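Local coordinates for putative sugar binding protein (PDB 6GT9) that binds galactose and glucose in a cleft between two lobes, probably as the sugar-recognising part of a three-component sensing system for galactan utilization, at residues G227-V232 and I253-K258; L47-A52 and L63-P68; Q169-G174 and V265-Y270. All coordinates share one frame; numbering follows the deposited sequence.

Interaction 1. Residues G227-V232 and I253-K258; sequences GVAKVV and IRYLQK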
# COMPACT_ATOMS: atom_id res chain seq x y z
N GLY A 227 7.96 12.64 -1.26
CA GLY A 227 7.94 13.79 -0.38
C GLY A 227 9.29 14.04 0.28
O GLY A 227 9.76 15.18 0.35
N VAL A 228 9.94 12.97 0.74
CA VAL A 228 11.25 13.12 1.37
C VAL A 228 12.28 13.62 0.37
O VAL A 228 13.07 14.52 0.68
CB VAL A 228 11.69 11.79 2.00
CG1 VAL A 228 13.09 11.93 2.61
CG2 VAL A 228 10.68 11.34 3.02
N ALA A 229 12.28 13.06 -0.84
CA ALA A 229 13.31 13.42 -1.81
C ALA A 229 13.22 14.89 -2.18
O ALA A 229 14.25 15.56 -2.35
CB ALA A 229 13.18 12.55 -3.06
N LYS A 230 12.00 15.42 -2.31
CA LYS A 230 11.85 16.85 -2.59
C LYS A 230 12.52 17.69 -1.51
O LYS A 230 13.20 18.67 -1.81
CB LYS A 230 10.38 17.21 -2.71
CG LYS A 230 10.10 18.71 -2.77
CD LYS A 230 8.69 19.04 -2.27
CE LYS A 230 8.32 20.51 -2.49
NZ LYS A 230 8.08 20.81 -3.92
N VAL A 231 12.33 17.32 -0.24
CA VAL A 231 12.91 18.10 0.85
C VAL A 231 14.43 17.93 0.88
O VAL A 231 15.17 18.91 1.07
CB VAL A 231 12.25 17.70 2.18
CG1 VAL A 231 12.98 18.32 3.36
CG2 VAL A 231 10.80 18.14 2.17
N VAL A 232 14.92 16.71 0.69
CA VAL A 232 16.36 16.46 0.69
C VAL A 232 17.04 17.26 -0.41
O VAL A 232 18.10 17.87 -0.19
CB VAL A 232 16.63 14.94 0.54
CG1 VAL A 232 18.11 14.67 0.25
CG2 VAL A 232 16.19 14.21 1.79
N ILE A 253 10.79 6.44 -9.68
CA ILE A 253 11.80 5.92 -10.60
C ILE A 253 12.76 7.03 -11.03
O ILE A 253 13.98 6.83 -11.11
CB ILE A 253 11.14 5.26 -11.82
CG1 ILE A 253 10.29 4.06 -11.39
CG2 ILE A 253 12.18 4.85 -12.85
CD1 ILE A 253 11.03 3.05 -10.56
N ARG A 254 12.22 8.22 -11.31
CA ARG A 254 13.06 9.36 -11.68
C ARG A 254 14.08 9.67 -10.60
O ARG A 254 15.28 9.81 -10.87
CB ARG A 254 12.17 10.57 -11.96
CG ARG A 254 12.96 11.79 -12.39
CD ARG A 254 13.87 11.45 -13.56
NE ARG A 254 14.73 12.57 -13.93
CZ ARG A 254 16.05 12.49 -14.05
NH1 ARG A 254 16.68 11.33 -13.86
NH2 ARG A 254 16.75 13.57 -14.39
N TYR A 255 13.62 9.78 -9.35
CA TYR A 255 14.53 10.06 -8.23
C TYR A 255 15.56 8.95 -8.05
O TYR A 255 16.72 9.21 -7.70
CB TYR A 255 13.72 10.25 -6.96
CG TYR A 255 13.15 11.63 -6.73
CD1 TYR A 255 13.96 12.76 -6.77
CD2 TYR A 255 11.79 11.81 -6.45
CE1 TYR A 255 13.45 14.03 -6.54
CE2 TYR A 255 11.27 13.07 -6.22
CZ TYR A 255 12.10 14.17 -6.27
OH TYR A 255 11.57 15.42 -6.04
N LEU A 256 15.14 7.69 -8.24
CA LEU A 256 16.07 6.57 -8.21
C LEU A 256 17.12 6.71 -9.29
O LEU A 256 18.31 6.45 -9.06
CB LEU A 256 15.28 5.27 -8.38
CG LEU A 256 15.77 3.91 -7.92
CD1 LEU A 256 16.12 3.92 -6.45
CD2 LEU A 256 14.65 2.92 -8.20
N GLN A 257 16.71 7.14 -10.49
CA GLN A 257 17.67 7.36 -11.56
C GLN A 257 18.61 8.51 -11.22
O GLN A 257 19.81 8.44 -11.51
CB GLN A 257 16.93 7.64 -12.87
CG GLN A 257 17.82 7.87 -14.08
CD GLN A 257 18.56 6.61 -14.54
OE1 GLN A 257 19.71 6.69 -14.98
NE2 GLN A 257 17.89 5.46 -14.46
N LYS A 258 18.09 9.57 -10.59
CA LYS A 258 18.91 10.70 -10.18
C LYS A 258 19.82 10.39 -9.01
O LYS A 258 20.73 11.18 -8.74
CB LYS A 258 18.02 11.89 -9.81
CG LYS A 258 17.57 12.73 -10.99
CD LYS A 258 16.37 13.61 -10.63
CE LYS A 258 16.76 15.00 -10.17
NZ LYS A 258 17.64 14.97 -8.96

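Interaction 2. Residues L47-A52 and L63-P68; sequences LVEKGA and LEYIGP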
# COMPACT_ATOMS: atom_id res chain seq x y z
N LEU A 47 -3.76 2.75 -10.42
CA LEU A 47 -3.14 1.61 -11.09
C LEU A 47 -3.87 0.32 -10.76
O LEU A 47 -4.07 -0.53 -11.64
CB LEU A 47 -1.67 1.49 -10.70
CG LEU A 47 -0.68 2.44 -11.37
CD1 LEU A 47 0.76 2.10 -10.93
CD2 LEU A 47 -0.82 2.35 -12.88
N VAL A 48 -4.24 0.13 -9.49
CA VAL A 48 -5.02 -1.04 -9.11
C VAL A 48 -6.32 -1.07 -9.90
O VAL A 48 -6.74 -2.12 -10.39
CB VAL A 48 -5.28 -1.06 -7.60
CG1 VAL A 48 -6.14 -2.24 -7.24
CG2 VAL A 48 -3.98 -1.08 -6.82
N GLU A 49 -6.96 0.10 -10.05
CA GLU A 49 -8.22 0.17 -10.79
C GLU A 49 -8.02 -0.20 -12.25
O GLU A 49 -8.90 -0.80 -12.87
CB GLU A 49 -8.84 1.57 -10.69
CG GLU A 49 -10.16 1.71 -11.46
CD GLU A 49 -10.60 3.13 -11.65
OE1 GLU A 49 -11.79 3.34 -12.00
OE2 GLU A 49 -9.78 4.05 -11.46
N LYS A 50 -6.87 0.17 -12.83
CA LYS A 50 -6.58 -0.23 -14.20
C LYS A 50 -6.56 -1.75 -14.35
O LYS A 50 -7.13 -2.29 -15.30
CB LYS A 50 -5.25 0.37 -14.66
CG LYS A 50 -5.43 1.71 -15.36
CD LYS A 50 -4.11 2.38 -15.72
CE LYS A 50 -4.36 3.79 -16.30
NZ LYS A 50 -5.14 4.70 -15.38
N GLY A 51 -5.92 -2.44 -13.40
CA GLY A 51 -5.94 -3.90 -13.45
C GLY A 51 -7.33 -4.47 -13.27
O GLY A 51 -7.76 -5.35 -14.03
N ALA A 52 -8.06 -3.98 -12.26
CA ALA A 52 -9.40 -4.49 -12.00
C ALA A 52 -10.33 -4.26 -13.19
O ALA A 52 -11.09 -5.16 -13.58
CB ALA A 52 -9.97 -3.84 -10.74
N LEU A 63 -17.52 -3.32 -13.17
CA LEU A 63 -16.68 -2.98 -12.03
C LEU A 63 -16.87 -1.51 -11.69
O LEU A 63 -16.56 -0.64 -12.51
CB LEU A 63 -15.22 -3.28 -12.32
CG LEU A 63 -14.42 -3.01 -11.06
CD1 LEU A 63 -14.20 -4.30 -10.31
CD2 LEU A 63 -13.13 -2.33 -11.41
N GLU A 64 -17.41 -1.24 -10.50
CA GLU A 64 -17.65 0.11 -10.02
C GLU A 64 -16.53 0.48 -9.06
O GLU A 64 -16.31 -0.23 -8.07
CB GLU A 64 -18.99 0.21 -9.32
CG GLU A 64 -20.13 -0.58 -9.95
CD GLU A 64 -21.40 -0.37 -9.15
OE1 GLU A 64 -21.47 0.72 -8.54
OE2 GLU A 64 -22.30 -1.26 -9.10
N TYR A 65 -15.81 1.57 -9.35
CA TYR A 65 -14.71 2.07 -8.53
C TYR A 65 -15.25 3.18 -7.65
O TYR A 65 -15.59 4.26 -8.14
CB TYR A 65 -13.58 2.58 -9.42
CG TYR A 65 -12.31 3.07 -8.73
CD1 TYR A 65 -11.40 2.18 -8.18
CD2 TYR A 65 -12.00 4.43 -8.69
CE1 TYR A 65 -10.22 2.63 -7.57
CE2 TYR A 65 -10.83 4.89 -8.10
CZ TYR A 65 -9.94 3.98 -7.54
OH TYR A 65 -8.77 4.43 -6.95
N ILE A 66 -15.37 2.91 -6.34
CA ILE A 66 -16.06 3.81 -5.42
C ILE A 66 -15.26 3.90 -4.14
O ILE A 66 -15.05 2.89 -3.47
CB ILE A 66 -17.49 3.35 -5.10
CG1 ILE A 66 -18.28 3.04 -6.37
CG2 ILE A 66 -18.20 4.40 -4.27
CD1 ILE A 66 -19.58 2.33 -6.11
N GLY A 67 -14.84 5.11 -3.77
CA GLY A 67 -13.98 5.30 -2.63
C GLY A 67 -13.96 6.72 -2.10
O GLY A 67 -14.48 7.65 -2.73
N PRO A 68 -13.38 6.89 -0.92
CA PRO A 68 -13.31 8.24 -0.32
C PRO A 68 -12.47 9.19 -1.16
O PRO A 68 -11.42 8.83 -1.70
CB PRO A 68 -12.65 7.98 1.04
CG PRO A 68 -12.73 6.47 1.27
CD PRO A 68 -12.76 5.85 -0.08

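Interaction 3. Residues Q169-G174 and V265-Y270; sequences QLRVRG and VVQEPY. With GAL (beta-D-galactopyranose), chain E.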
# COMPACT_ATOMS: atom_id res chain seq x y z
N GLN A 169 1.28 -0.56 9.37
CA GLN A 169 1.82 -1.13 10.60
C GLN A 169 2.73 -2.30 10.31
O GLN A 169 3.82 -2.43 10.90
CB GLN A 169 0.68 -1.56 11.53
CG GLN A 169 -0.05 -0.41 12.22
CD GLN A 169 -1.32 -0.89 12.92
OE1 GLN A 169 -1.67 -2.07 12.85
NE2 GLN A 169 -2.02 0.02 13.57
N LEU A 170 2.33 -3.17 9.37
CA LEU A 170 3.12 -4.36 9.10
C LEU A 170 4.45 -4.01 8.42
O LEU A 170 5.47 -4.64 8.71
CB LEU A 170 2.31 -5.35 8.25
CG LEU A 170 1.17 -6.09 8.96
CD1 LEU A 170 0.35 -6.90 7.94
CD2 LEU A 170 1.71 -7.03 10.03
N ARG A 171 4.45 -3.02 7.52
CA ARG A 171 5.69 -2.63 6.83
C ARG A 171 6.66 -1.95 7.78
O ARG A 171 7.89 -2.08 7.62
CB ARG A 171 5.38 -1.72 5.65
CG ARG A 171 4.57 -2.38 4.55
CD ARG A 171 4.00 -1.35 3.58
NE ARG A 171 3.04 -1.98 2.69
CZ ARG A 171 2.42 -1.39 1.67
NH1 ARG A 171 2.65 -0.11 1.39
NH2 ARG A 171 1.55 -2.09 0.94
N VAL A 172 6.15 -1.18 8.74
CA VAL A 172 7.01 -0.63 9.78
C VAL A 172 7.56 -1.75 10.65
O VAL A 172 8.76 -1.81 10.93
CB VAL A 172 6.24 0.40 10.62
CG1 VAL A 172 7.07 0.83 11.82
CG2 VAL A 172 5.83 1.60 9.77
N ARG A 173 6.67 -2.64 11.10
CA ARG A 173 7.07 -3.66 12.06
C ARG A 173 8.07 -4.64 11.45
O ARG A 173 9.02 -5.06 12.12
CB ARG A 173 5.84 -4.39 12.58
CG ARG A 173 6.14 -5.43 13.66
CD ARG A 173 6.79 -4.76 14.86
NE ARG A 173 7.51 -5.72 15.69
CZ ARG A 173 6.94 -6.49 16.62
NH1 ARG A 173 5.63 -6.40 16.83
NH2 ARG A 173 7.67 -7.34 17.31
N GLY A 174 7.89 -5.00 10.18
CA GLY A 174 8.87 -5.86 9.52
C GLY A 174 10.22 -5.19 9.35
O GLY A 174 11.27 -5.82 9.50
N VAL A 265 10.66 -0.51 -2.66
CA VAL A 265 10.02 -1.82 -2.56
C VAL A 265 8.96 -1.95 -3.65
O VAL A 265 8.04 -1.13 -3.73
CB VAL A 265 9.42 -2.05 -1.17
CG1 VAL A 265 8.82 -3.46 -1.08
CG2 VAL A 265 10.50 -1.85 -0.10
N VAL A 266 9.07 -3.00 -4.47
CA VAL A 266 8.16 -3.18 -5.59
C VAL A 266 6.86 -3.80 -5.09
O VAL A 266 6.87 -4.70 -4.24
CB VAL A 266 8.80 -4.04 -6.68
CG1 VAL A 266 7.84 -4.25 -7.84
CG2 VAL A 266 10.10 -3.40 -7.16
N GLN A 267 5.74 -3.33 -5.62
CA GLN A 267 4.48 -4.04 -5.49
C GLN A 267 3.90 -4.24 -6.89
O GLN A 267 4.42 -3.72 -7.87
CB GLN A 267 3.47 -3.30 -4.60
CG GLN A 267 3.87 -3.12 -3.13
CD GLN A 267 2.71 -2.65 -2.29
OE1 GLN A 267 2.00 -3.45 -1.68
NE2 GLN A 267 2.47 -1.34 -2.28
N GLU A 268 2.80 -4.98 -6.98
CA GLU A 268 2.15 -5.24 -8.26
C GLU A 268 0.70 -4.77 -8.20
O GLU A 268 -0.23 -5.60 -8.18
CB GLU A 268 2.22 -6.72 -8.62
CG GLU A 268 3.62 -7.32 -8.63
CD GLU A 268 4.55 -6.69 -9.65
OE1 GLU A 268 4.08 -5.96 -10.55
OE2 GLU A 268 5.78 -6.96 -9.57
N PRO A 269 0.46 -3.45 -8.19
CA PRO A 269 -0.93 -2.97 -8.06
C PRO A 269 -1.85 -3.42 -9.18
O PRO A 269 -2.99 -3.82 -8.92
CB PRO A 269 -0.77 -1.44 -8.02
CG PRO A 269 0.66 -1.16 -8.49
CD PRO A 269 1.44 -2.35 -8.09
N TYR A 270 -1.40 -3.30 -10.44
CA TYR A 270 -2.24 -3.73 -11.55
C TYR A 270 -2.63 -5.19 -11.40
O TYR A 270 -3.80 -5.56 -11.61
CB TYR A 270 -1.51 -3.51 -12.88
CG TYR A 270 -2.28 -3.92 -14.12
CD1 TYR A 270 -2.38 -5.26 -14.51
CD2 TYR A 270 -2.86 -2.96 -14.94
CE1 TYR A 270 -3.07 -5.62 -15.64
CE2 TYR A 270 -3.54 -3.32 -16.08
CZ TYR A 270 -3.65 -4.65 -16.42
OH TYR A 270 -4.33 -5.00 -17.56
C1 GAL E . 0.91 2.01 -1.30
C2 GAL E . -0.15 1.19 -0.59
C3 GAL E . -1.57 1.69 -0.95
C4 GAL E . -1.70 3.17 -0.64
C5 GAL E . -0.57 3.95 -1.28
C6 GAL E . -0.55 5.42 -0.85
O1 GAL E . 2.20 1.54 -0.92
O2 GAL E . -0.06 -0.19 -0.96
O3 GAL E . -2.51 1.04 -0.15
O4 GAL E . -1.68 3.38 0.78
O5 GAL E . 0.77 3.40 -0.96
O6 GAL E . 0.25 6.19 -1.72

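Interaction 1. Residues G227-V232 and I253-K258
Y255 reaches A229 through a first torsion that places its CG anti to the carbonyl carbon (chi1 -84°), and a chi2 of -53° then turns one ring face to the facing helix. The methyl of A229 sits almost exactly over the centre of that face. Its CB is 3.5 Å from the ring centroid and only 2° off the normal, a CH-pi contact in which all six ring carbons are nearly equidistant from the methyl. Because the alanine side chain is a single carbon, the backbones come close, with the CA atoms of A229 and Y255 7.3 Å apart. The phenol end runs on past the methyl to the backbone of K230, where Y255 OH is 3.7 Å from K230 CA. K230 adds little beyond this, since its chain leads away from the ring. T260 and I261, in the loop after helix 250-258, also pack on Y255, and K258 makes a salt bridge to E233 on the opposing helix. Behind the contact, helix 224-235 lays V228 and V232 on I243 of strand 242-246, while V231 packs on A201, A204 and L208 of helix 197-210.

Interaction 2. Residues L47-A52 and L63-P68
E49 and Y65 carry most of this contact, stacking the carboxylate of a helix residue on the ring of a strand residue. The two planes are 12° apart, and E49 CD lies 3.4 Å above the Y65 ring plane, displaced toward the rim. The closest approach is made by E49 OE1, 3.2 Å from Y65 CB, while OE2 lies farther along the ring, near CD2 and CE2. The aliphatic part of the glutamate takes a share too: E49 CG makes a CH-pi contact 3.9 Å from the ring centroid. With CG anti to the backbone N (chi1 180°) and an extended chain beyond it, E49 crosses the tyrosine at about a right angle and spreads from CB to the carboxylate over one face. L63, two residues before Y65 on the same side of strand 62-65, continues the contact with a methyl-to-methyl touch, L63 CD2 lying 3.6 Å from A52 CB. Together these pairs fasten helix 43-59 to the strand that completes the beta-alpha-beta unit begun by strand 32-36. Y65 also packs on W45, a galactose-binding residue, and its OH is hydrogen-bonded to L40 O. A carboxylate over an aromatic face would be poorly placed alone; salt bridges from R46 to OE2 and from K53 to OE1 probably offset its charge and hold it flat on the ring.

Interaction 3. Residues Q169-G174 and V265-Y270
R171 and Q267 come from opposite directions and meet at the O1/O2 side of the sugar, where both donate hydrogen bonds to beta-D-galactopyranose. R171, from helix 166-179, runs extended from CG to NE and presents its guanidinium edge to the anomeric end: R171 NH1 donates to O1 of the galactose at 2.9 Å, and R171 NH2 donates to O2 at 3.1 Å. CG of Q267 lies anti to the carbonyl carbon (chi1 -64°), which carries the amide to the same O2; Q267 NE2 donates to it at 3.1 Å in a nearly straight bond (172°). The galactose lies in the cleft of a two-lobed periplasmic-binding-protein fold, and segment 265-270 is one of the crossings between lobes, leaving strand 263-266 of the mixed sheet and entering helix 269-284, which packs on helix 43-59. A second set of hydrogen bonds positions the two donors: R171 NH2 also binds N135 OD1 and NH1 binds T220 O, while Q267 NE2 binds D247 OD1, on a residue whose OD2 is hydrogen-bonded to the galactose, and OE1 is bonded to T133 OG1. Between the side chains there is a close polar approach, R171 NH2 to Q267 OE1 at 3.0 Å, whose angle is too poor for a hydrogen bond; the guanidinium and amide planes stand 86° apart.

Overall arrangement
The three contacts are spread over both lobes. Interaction 2 belongs to the lobe built on the parallel sheet and interaction 1 to the lobe built on the mixed sheet, with centres 27 Å apart; interaction 3 lies about 19 Å from each, centre to centre, at the sugar cleft between them. Along the chain interaction 2 comes first, then segment 169-174, then both helices of interaction 1, and last segment 265-270. Helix 250-258 is followed, after a short loop, by strand 263-266, tying interaction 1 to the crossing. On the far side of that crossing P269 packs on V48 and Y270 on the backbone of helix 43-59, so segment 265-270 runs from the Q267 side of the galactose site to packing against helix 43-59.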